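Local coordinates for crystal protein (PDB 2ZTB), which recognizes cancer cells as the proteolytically activated form of the parasporin-2 toxin and probably forms pores in their membranes, as its aerolysin-type beta-pore-forming relatives do, at residues A[2-16]-A[117-129]. Residues are numbered along the deposited sequence; the frame is centred on the assembly and turned at random.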
ATOM      1  N   ASP A   2      -3.948  -9.116  -4.930  1.00 83.59           N
ATOM      2  CA  ASP A   2      -4.642  -9.124  -6.262  1.00 83.47           C
ATOM      3  C   ASP A   2      -3.779  -9.727  -7.395  1.00 82.69           C
ATOM      4  O   ASP A   2      -2.544  -9.644  -7.353  1.00 82.63           O
ATOM      5  CB  ASP A   2      -5.125  -7.703  -6.623  1.00 83.62           C
ATOM      6  CG  ASP A   2      -6.366  -7.702  -7.537  1.00 85.00           C
ATOM      7  OD1 ASP A   2      -7.235  -8.619  -7.433  1.00 84.99           O
ATOM      8  OD2 ASP A   2      -6.473  -6.759  -8.358  1.00 86.14           O
ATOM      9  N   VAL A   3      -4.448 -10.330  -8.389  1.00 81.77           N
ATOM     10  CA  VAL A   3      -3.783 -10.884  -9.585  1.00 80.65           C
ATOM     11  C   VAL A   3      -3.778  -9.871 -10.745  1.00 79.33           C
ATOM     12  O   VAL A   3      -4.754  -9.733 -11.499  1.00 79.67           O
ATOM     13  CB  VAL A   3      -4.417 -12.239 -10.073  1.00 81.06           C
ATOM     14  CG1 VAL A   3      -3.346 -13.105 -10.800  1.00 80.57           C
ATOM     15  CG2 VAL A   3      -5.059 -13.010  -8.893  1.00 81.58           C
ATOM     16  N   ILE A   4      -2.668  -9.166 -10.883  1.00 77.33           N
ATOM     17  CA  ILE A   4      -2.547  -8.094 -11.867  1.00 74.98           C
ATOM     18  C   ILE A   4      -1.733  -8.576 -13.077  1.00 73.51           C
ATOM     19  O   ILE A   4      -0.753  -9.303 -12.927  1.00 72.98           O
ATOM     20  CB  ILE A   4      -1.958  -6.813 -11.193  1.00 74.83           C
ATOM     21  CG1 ILE A   4      -2.999  -6.201 -10.235  1.00 74.05           C
ATOM     22  CG2 ILE A   4      -1.482  -5.781 -12.226  1.00 74.01           C
ATOM     23  CD1 ILE A   4      -2.395  -5.488  -9.033  1.00 72.03           C
ATOM     24  N   ARG A   5      -2.171  -8.186 -14.267  1.00 71.73           N
ATOM     25  CA  ARG A   5      -1.491  -8.543 -15.502  1.00 70.54           C
ATOM     26  C   ARG A   5      -1.734  -7.460 -16.536  1.00 69.60           C
ATOM     27  O   ARG A   5      -2.836  -7.316 -17.049  1.00 69.23           O
ATOM     28  CB  ARG A   5      -1.975  -9.907 -16.015  1.00 70.52           C
ATOM     29  CG  ARG A   5      -1.317 -10.385 -17.306  1.00 70.04           C
ATOM     30  CD  ARG A   5      -1.431 -11.896 -17.391  1.00 69.66           C
ATOM     31  NE  ARG A   5      -0.940 -12.445 -18.650  1.00 70.04           N
ATOM     32  CZ  ARG A   5       0.312 -12.839 -18.880  1.00 69.66           C
ATOM     33  NH1 ARG A   5       1.245 -12.744 -17.938  1.00 67.67           N
ATOM     34  NH2 ARG A   5       0.632 -13.337 -20.070  1.00 68.38           N
ATOM     35  N   GLU A   6      -0.701  -6.685 -16.831  1.00 68.53           N
ATOM     36  CA  GLU A   6      -0.847  -5.614 -17.805  1.00 67.45           C
ATOM     37  C   GLU A   6       0.379  -5.500 -18.695  1.00 66.01           C
ATOM     38  O   GLU A   6       1.400  -6.134 -18.435  1.00 65.70           O
ATOM     39  CB  GLU A   6      -1.201  -4.274 -17.119  1.00 67.84           C
ATOM     40  CG  GLU A   6      -0.352  -3.890 -15.925  1.00 68.11           C
ATOM     41  CD  GLU A   6      -0.803  -2.576 -15.281  1.00 68.19           C
ATOM     42  OE1 GLU A   6      -0.132  -1.542 -15.511  1.00 67.45           O
ATOM     43  OE2 GLU A   6      -1.823  -2.581 -14.552  1.00 66.99           O
ATOM     44  N   TYR A   7       0.253  -4.705 -19.754  1.00 64.42           N
ATOM     45  CA  TYR A   7       1.328  -4.467 -20.678  1.00 62.99           C
ATOM     46  C   TYR A   7       2.533  -3.836 -19.991  1.00 62.23           C
ATOM     47  O   TYR A   7       2.400  -3.027 -19.054  1.00 62.33           O
ATOM     48  CB  TYR A   7       0.865  -3.578 -21.831  1.00 63.30           C
ATOM     49  CG  TYR A   7      -0.053  -4.252 -22.837  1.00 64.07           C
ATOM     50  CD1 TYR A   7       0.041  -5.622 -23.111  1.00 64.28           C
ATOM     51  CD2 TYR A   7      -1.002  -3.508 -23.536  1.00 64.51           C
ATOM     52  CE1 TYR A   7      -0.803  -6.237 -24.046  1.00 64.56           C
ATOM     53  CE2 TYR A   7      -1.846  -4.108 -24.473  1.00 66.29           C
ATOM     54  CZ  TYR A   7      -1.745  -5.472 -24.728  1.00 65.45           C
ATOM     55  OH  TYR A   7      -2.603  -6.055 -25.659  1.00 65.19           O
ATOM     56  N   LEU A   8       3.716  -4.231 -20.450  1.00 60.60           N
ATOM     57  CA  LEU A   8       4.943  -3.565 -20.066  1.00 59.13           C
ATOM     58  C   LEU A   8       5.095  -2.374 -21.014  1.00 58.87           C
ATOM     59  O   LEU A   8       4.785  -2.475 -22.214  1.00 59.11           O
ATOM     60  CB  LEU A   8       6.122  -4.533 -20.155  1.00 58.81           C
ATOM     61  CG  LEU A   8       7.505  -4.015 -19.723  1.00 58.70           C
ATOM     62  CD1 LEU A   8       7.586  -3.811 -18.209  1.00 53.62           C
ATOM     63  CD2 LEU A   8       8.615  -4.970 -20.225  1.00 58.03           C
ATOM     64  N   MET A   9       5.521  -1.239 -20.473  1.00 57.86           N
ATOM     65  CA  MET A   9       5.691  -0.029 -21.268  1.00 57.55           C
ATOM     66  C   MET A   9       7.180   0.331 -21.386  1.00 56.72           C
ATOM     67  O   MET A   9       7.979  -0.089 -20.554  1.00 56.32           O
ATOM     68  CB  MET A   9       4.905   1.127 -20.638  1.00 57.98           C
ATOM     69  CG  MET A   9       3.414   0.819 -20.337  1.00 60.92           C
ATOM     70  SD  MET A   9       2.437   0.642 -21.851  1.00 66.40           S
ATOM     71  CE  MET A   9       2.369   2.339 -22.456  1.00 66.79           C
ATOM     72  N   PHE A  10       7.545   1.097 -22.414  1.00 56.19           N
ATOM     73  CA  PHE A  10       8.934   1.541 -22.594  1.00 56.20           C
ATOM     74  C   PHE A  10       9.457   2.411 -21.445  1.00 56.60           C
ATOM     75  O   PHE A  10      10.660   2.378 -21.149  1.00 56.80           O
ATOM     76  CB  PHE A  10       9.150   2.248 -23.937  1.00 55.74           C
ATOM     77  CG  PHE A  10       9.484   1.304 -25.084  1.00 56.12           C
ATOM     78  CD1 PHE A  10       8.619   1.158 -26.159  1.00 54.82           C
ATOM     79  CD2 PHE A  10      10.668   0.572 -25.086  1.00 55.35           C
ATOM     80  CE1 PHE A  10       8.916   0.301 -27.210  1.00 54.67           C
ATOM     81  CE2 PHE A  10      10.973  -0.291 -26.136  1.00 55.78           C
ATOM     82  CZ  PHE A  10      10.097  -0.429 -27.199  1.00 54.57           C
ATOM     83  N   ASN A  11       8.566   3.189 -20.815  1.00 56.28           N
ATOM     84  CA  ASN A  11       8.963   4.086 -19.730  1.00 56.43           C
ATOM     85  C   ASN A  11       9.139   3.375 -18.391  1.00 56.57           C
ATOM     86  O   ASN A  11       9.432   4.000 -17.377  1.00 56.71           O
ATOM     87  CB  ASN A  11       8.056   5.337 -19.641  1.00 56.75           C
ATOM     88  CG  ASN A  11       6.622   5.050 -19.120  1.00 57.21           C
ATOM     89  OD1 ASN A  11       5.890   5.994 -18.825  1.00 59.71           O
ATOM     90  ND2 ASN A  11       6.229   3.786 -19.007  1.00 56.16           N
ATOM     91  N   GLU A  12       8.989   2.055 -18.422  1.00 56.96           N
ATOM     92  CA  GLU A  12       9.158   1.181 -17.257  1.00 57.50           C
ATOM     93  C   GLU A  12      10.370   0.261 -17.382  1.00 56.78           C
ATOM     94  O   GLU A  12      10.625  -0.535 -16.479  1.00 57.23           O
ATOM     95  CB  GLU A  12       7.967   0.240 -17.141  1.00 57.69           C
ATOM     96  CG  GLU A  12       6.706   0.865 -16.693  1.00 60.72           C
ATOM     97  CD  GLU A  12       5.623  -0.174 -16.586  1.00 63.42           C
ATOM     98  OE1 GLU A  12       5.300  -0.534 -15.437  1.00 65.49           O
ATOM     99  OE2 GLU A  12       5.138  -0.649 -17.639  1.00 61.99           O
ATOM    100  N   LEU A  13      11.077   0.329 -18.507  1.00 55.72           N
ATOM    101  CA  LEU A  13      12.269  -0.499 -18.736  1.00 54.64           C
ATOM    102  C   LEU A  13      13.327  -0.336 -17.650  1.00 54.03           C
ATOM    103  O   LEU A  13      13.971  -1.306 -17.264  1.00 54.00           O
ATOM    104  CB  LEU A  13      12.832  -0.243 -20.137  1.00 54.40           C
ATOM    105  CG  LEU A  13      12.450  -1.319 -21.181  1.00 55.32           C
ATOM    106  CD1 LEU A  13      11.015  -1.839 -21.092  1.00 51.92           C
ATOM    107  CD2 LEU A  13      12.815  -0.922 -22.615  1.00 54.55           C
ATOM    108  N   SER A  14      13.464   0.880 -17.124  1.00 53.47           N
ATOM    109  CA  SER A  14      14.330   1.156 -15.969  1.00 52.80           C
ATOM    110  C   SER A  14      13.972   0.327 -14.739  1.00 52.84           C
ATOM    111  O   SER A  14      14.842   0.042 -13.907  1.00 52.44           O
ATOM    112  CB  SER A  14      14.284   2.636 -15.620  1.00 52.69           C
ATOM    113  OG  SER A  14      12.963   3.011 -15.265  1.00 53.62           O
ATOM    114  N   ALA A  15      12.696  -0.066 -14.642  1.00 53.13           N
ATOM    115  CA  ALA A  15      12.205  -0.934 -13.569  1.00 54.06           C
ATOM    116  C   ALA A  15      12.750  -2.348 -13.702  1.00 54.44           C
ATOM    117  O   ALA A  15      12.789  -3.093 -12.730  1.00 55.47           O
ATOM    118  CB  ALA A  15      10.641  -0.942 -13.513  1.00 53.11           C
ATOM    119  N   LEU A  16      13.146  -2.721 -14.921  1.00 55.29           N
ATOM    120  CA  LEU A  16      13.864  -3.971 -15.185  1.00 54.74           C
ATOM    121  C   LEU A  16      15.368  -3.690 -15.405  1.00 54.88           C
ATOM    122  O   LEU A  16      16.081  -4.441 -16.112  1.00 55.08           O
ATOM    123  CB  LEU A  16      13.269  -4.677 -16.396  1.00 54.70           C
ATOM    124  CG  LEU A  16      11.878  -5.366 -16.374  1.00 55.18           C
ATOM    125  CD1 LEU A  16      11.574  -6.062 -15.051  1.00 52.80           C
ATOM    126  CD2 LEU A  16      10.771  -4.416 -16.751  1.00 55.00           C
ATOM    127  N   THR A 117      10.327  -1.911  -5.719  1.00 57.35           N
ATOM    128  CA  THR A 117      11.724  -1.610  -5.453  1.00 56.53           C
ATOM    129  C   THR A 117      12.401  -0.813  -6.576  1.00 56.05           C
ATOM    130  O   THR A 117      13.415  -0.180  -6.332  1.00 56.13           O
ATOM    131  CB  THR A 117      12.516  -2.907  -5.127  1.00 57.12           C
ATOM    132  OG1 THR A 117      12.307  -3.892  -6.160  1.00 57.35           O
ATOM    133  CG2 THR A 117      12.066  -3.462  -3.758  1.00 55.79           C
ATOM    134  N   THR A 118      11.830  -0.825  -7.785  1.00 55.44           N
ATOM    135  CA  THR A 118      12.481  -0.230  -8.968  1.00 55.74           C
ATOM    136  C   THR A 118      11.597   0.722  -9.804  1.00 56.27           C
ATOM    137  O   THR A 118      12.036   1.258 -10.835  1.00 55.88           O
ATOM    138  CB  THR A 118      13.044  -1.338  -9.911  1.00 55.05           C
ATOM    139  OG1 THR A 118      11.986  -2.221 -10.263  1.00 56.60           O
ATOM    140  CG2 THR A 118      14.165  -2.138  -9.254  1.00 53.01           C
ATOM    141  N   GLY A 119      10.340   0.883  -9.391  1.00 57.29           N
ATOM    142  CA  GLY A 119       9.452   1.899  -9.969  1.00 57.38           C
ATOM    143  C   GLY A 119       8.605   1.481 -11.155  1.00 57.38           C
ATOM    144  O   GLY A 119       8.482   2.218 -12.124  1.00 57.62           O
ATOM    145  N   PHE A 120       8.046   0.286 -11.086  1.00 57.61           N
ATOM    146  CA  PHE A 120       7.005  -0.122 -12.007  1.00 58.63           C
ATOM    147  C   PHE A 120       5.829   0.845 -11.970  1.00 59.22           C
ATOM    148  O   PHE A 120       5.600   1.519 -10.960  1.00 59.67           O
ATOM    149  CB  PHE A 120       6.534  -1.537 -11.677  1.00 58.72           C
ATOM    150  CG  PHE A 120       7.524  -2.603 -12.049  1.00 58.33           C
ATOM    151  CD1 PHE A 120       8.436  -3.075 -11.112  1.00 58.70           C
ATOM    152  CD2 PHE A 120       7.561  -3.110 -13.347  1.00 57.47           C
ATOM    153  CE1 PHE A 120       9.368  -4.067 -11.465  1.00 60.37           C
ATOM    154  CE2 PHE A 120       8.488  -4.095 -13.714  1.00 56.34           C
ATOM    155  CZ  PHE A 120       9.387  -4.580 -12.771  1.00 57.27           C
ATOM    156  N   LYS A 121       5.112   0.942 -13.084  1.00 59.73           N
ATOM    157  CA  LYS A 121       3.974   1.851 -13.180  1.00 60.40           C
ATOM    158  C   LYS A 121       2.710   1.053 -13.470  1.00 60.14           C
ATOM    159  O   LYS A 121       2.243   1.017 -14.593  1.00 60.72           O
ATOM    160  CB  LYS A 121       4.215   2.912 -14.268  1.00 60.30           C
ATOM    161  CG  LYS A 121       5.524   3.682 -14.121  1.00 60.85           C
ATOM    162  CD  LYS A 121       5.679   4.753 -15.194  1.00 61.29           C
ATOM    163  CE  LYS A 121       6.936   5.575 -14.975  1.00 62.89           C
ATOM    164  NZ  LYS A 121       8.159   4.719 -15.123  1.00 66.20           N
ATOM    165  N   PHE A 122       2.185   0.388 -12.452  1.00 60.51           N
ATOM    166  CA  PHE A 122       0.911  -0.324 -12.555  1.00 60.19           C
ATOM    167  C   PHE A 122      -0.288   0.588 -12.472  1.00 60.56           C
ATOM    168  O   PHE A 122      -0.336   1.501 -11.648  1.00 60.92           O
ATOM    169  CB  PHE A 122       0.800  -1.392 -11.484  1.00 59.69           C
ATOM    170  CG  PHE A 122       1.698  -2.569 -11.715  1.00 59.98           C
ATOM    171  CD1 PHE A 122       2.960  -2.614 -11.150  1.00 58.79           C
ATOM    172  CD2 PHE A 122       1.270  -3.642 -12.497  1.00 60.16           C
ATOM    173  CE1 PHE A 122       3.784  -3.709 -11.347  1.00 60.27           C
ATOM    174  CE2 PHE A 122       2.093  -4.740 -12.705  1.00 60.00           C
ATOM    175  CZ  PHE A 122       3.358  -4.769 -12.133  1.00 59.23           C
ATOM    176  N   THR A 123      -1.253   0.302 -13.340  1.00 61.13           N
ATOM    177  CA  THR A 123      -2.486   1.050 -13.493  1.00 62.00           C
ATOM    178  C   THR A 123      -3.618   0.389 -12.701  1.00 62.25           C
ATOM    179  O   THR A 123      -4.475   1.079 -12.141  1.00 61.54           O
ATOM    180  CB  THR A 123      -2.840   1.164 -15.004  1.00 62.30           C
ATOM    181  OG1 THR A 123      -2.153   2.290 -15.561  1.00 63.79           O
ATOM    182  CG2 THR A 123      -4.337   1.322 -15.255  1.00 63.52           C
ATOM    183  N   SER A 124      -3.608  -0.942 -12.638  1.00 62.73           N
ATOM    184  CA  SER A 124      -4.682  -1.658 -11.946  1.00 63.35           C
ATOM    185  C   SER A 124      -4.550  -1.629 -10.435  1.00 63.34           C
ATOM    186  O   SER A 124      -3.463  -1.779  -9.886  1.00 64.16           O
ATOM    187  CB  SER A 124      -4.865  -3.093 -12.463  1.00 63.59           C
ATOM    188  OG  SER A 124      -3.711  -3.611 -13.083  1.00 65.26           O
ATOM    189  N   LYS A 125      -5.676  -1.421  -9.770  1.00 63.31           N
ATOM    190  CA  LYS A 125      -5.700  -1.318  -8.320  1.00 62.94           C
ATOM    191  C   LYS A 125      -5.278  -2.640  -7.694  1.00 62.39           C
ATOM    192  O   LYS A 125      -5.551  -3.711  -8.235  1.00 62.50           O
ATOM    193  CB  LYS A 125      -7.093  -0.922  -7.844  1.00 63.01           C
ATOM    194  CG  LYS A 125      -7.626   0.373  -8.446  1.00 63.87           C
ATOM    195  CD  LYS A 125      -7.045   1.621  -7.790  1.00 64.53           C
ATOM    196  CE  LYS A 125      -7.690   2.860  -8.396  1.00 66.17           C
ATOM    197  NZ  LYS A 125      -7.608   4.048  -7.509  1.00 67.98           N
ATOM    198  N   LEU A 126      -4.589  -2.551  -6.565  1.00 61.43           N
ATOM    199  CA  LEU A 126      -4.186  -3.725  -5.820  1.00 60.55           C
ATOM    200  C   LEU A 126      -5.138  -3.932  -4.633  1.00 60.39           C
ATOM    201  O   LEU A 126      -5.408  -2.997  -3.869  1.00 60.10           O
ATOM    202  CB  LEU A 126      -2.746  -3.557  -5.341  1.00 60.30           C
ATOM    203  CG  LEU A 126      -2.143  -4.638  -4.445  1.00 60.15           C
ATOM    204  CD1 LEU A 126      -1.832  -5.875  -5.250  1.00 58.81           C
ATOM    205  CD2 LEU A 126      -0.894  -4.113  -3.736  1.00 59.94           C
ATOM    206  N   SER A 127      -5.644  -5.150  -4.489  1.00 60.52           N
ATOM    207  CA  SER A 127      -6.504  -5.494  -3.364  1.00 60.77           C
ATOM    208  C   SER A 127      -5.679  -5.921  -2.156  1.00 60.77           C
ATOM    209  O   SER A 127      -4.866  -6.856  -2.232  1.00 60.37           O
ATOM    210  CB  SER A 127      -7.509  -6.572  -3.750  1.00 61.12           C
ATOM    211  OG  SER A 127      -8.366  -6.106  -4.778  1.00 62.05           O
ATOM    212  N   ILE A 128      -5.883  -5.195  -1.058  1.00 60.51           N
ATOM    213  CA  ILE A 128      -5.227  -5.464   0.214  1.00 60.71           C
ATOM    214  C   ILE A 128      -6.310  -5.717   1.273  1.00 61.63           C
ATOM    215  O   ILE A 128      -7.217  -4.897   1.478  1.00 61.33           O
ATOM    216  CB  ILE A 128      -4.247  -4.300   0.629  1.00 60.56           C
ATOM    217  CG1 ILE A 128      -3.061  -4.195  -0.352  1.00 59.26           C
ATOM    218  CG2 ILE A 128      -3.742  -4.459   2.062  1.00 59.64           C
ATOM    219  CD1 ILE A 128      -2.186  -5.476  -0.461  1.00 56.30           C
ATOM    220  N   LYS A 129      -6.220  -6.879   1.913  1.00 62.23           N
ATOM    221  CA  LYS A 129      -7.134  -7.261   2.977  1.00 62.80           C
ATOM    222  C   LYS A 129      -6.362  -7.857   4.142  1.00 62.46           C
ATOM    223  O   LYS A 129      -5.558  -8.769   3.960  1.00 62.85           O
ATOM    224  CB  LYS A 129      -8.159  -8.266   2.461  1.00 63.47           C
ATOM    225  CG  LYS A 129      -9.221  -7.660   1.551  1.00 66.01           C
ATOM    226  CD  LYS A 129      -9.943  -8.712   0.713  1.00 68.84           C
ATOM    227  CE  LYS A 129     -11.425  -8.360   0.535  1.00 70.55           C
ATOM    228  NZ  LYS A 129     -12.085  -8.101   1.851  1.00 70.63           N
TER
HETATM  229  O   HOH W   1      11.887   2.952 -12.882  1.00 43.09           O
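The loop leading into the beta-hairpin 126-132/136-142, probably the membrane-inserting element as in aerolysin-type toxins, lies along the N-terminal strand 4-7 and the 3-10 turn after it, two glutamates gripping its backbone. Glu6 turns its carboxylate onto the loop: OE1 takes Thr123 N through its syn lone pair (3.1 Å), while OE2 accepts both Ser124 N and, nearly along its C-O axis, Ser124 OG (2.6 Å). With CG between backbone N and carbonyl carbon (chi1 48°), the extended Glu6 chain crosses the Phe122 ring obliquely to get there. Next door, Ile4 CG2 touches Phe122 CD2 at 3.5 Å and Ile4 CD1 meets Leu126 CD1.

Glu12 OE1 accepts Lys121 N at 2.8 Å; its OE2, bonded to Met9 N, forms a salt bridge with Lys63 of strand 61-90, which also pairs with Glu6 OE1, so this shared lysine probably stabilises both carboxylates as anions. The Lys121 side chain passes Glu12 in the opposite sense, and its NZ reaches Asn11 O from above the carbonyl plane.

Ala15 CB rests over the centre of the Phe120 ring, 3.6 Å from the centroid, with Leu16 CD1 at the ring edge. Thr118 OG1 donates in plane to a lone pair of Ala15 O, 2.7 Å away.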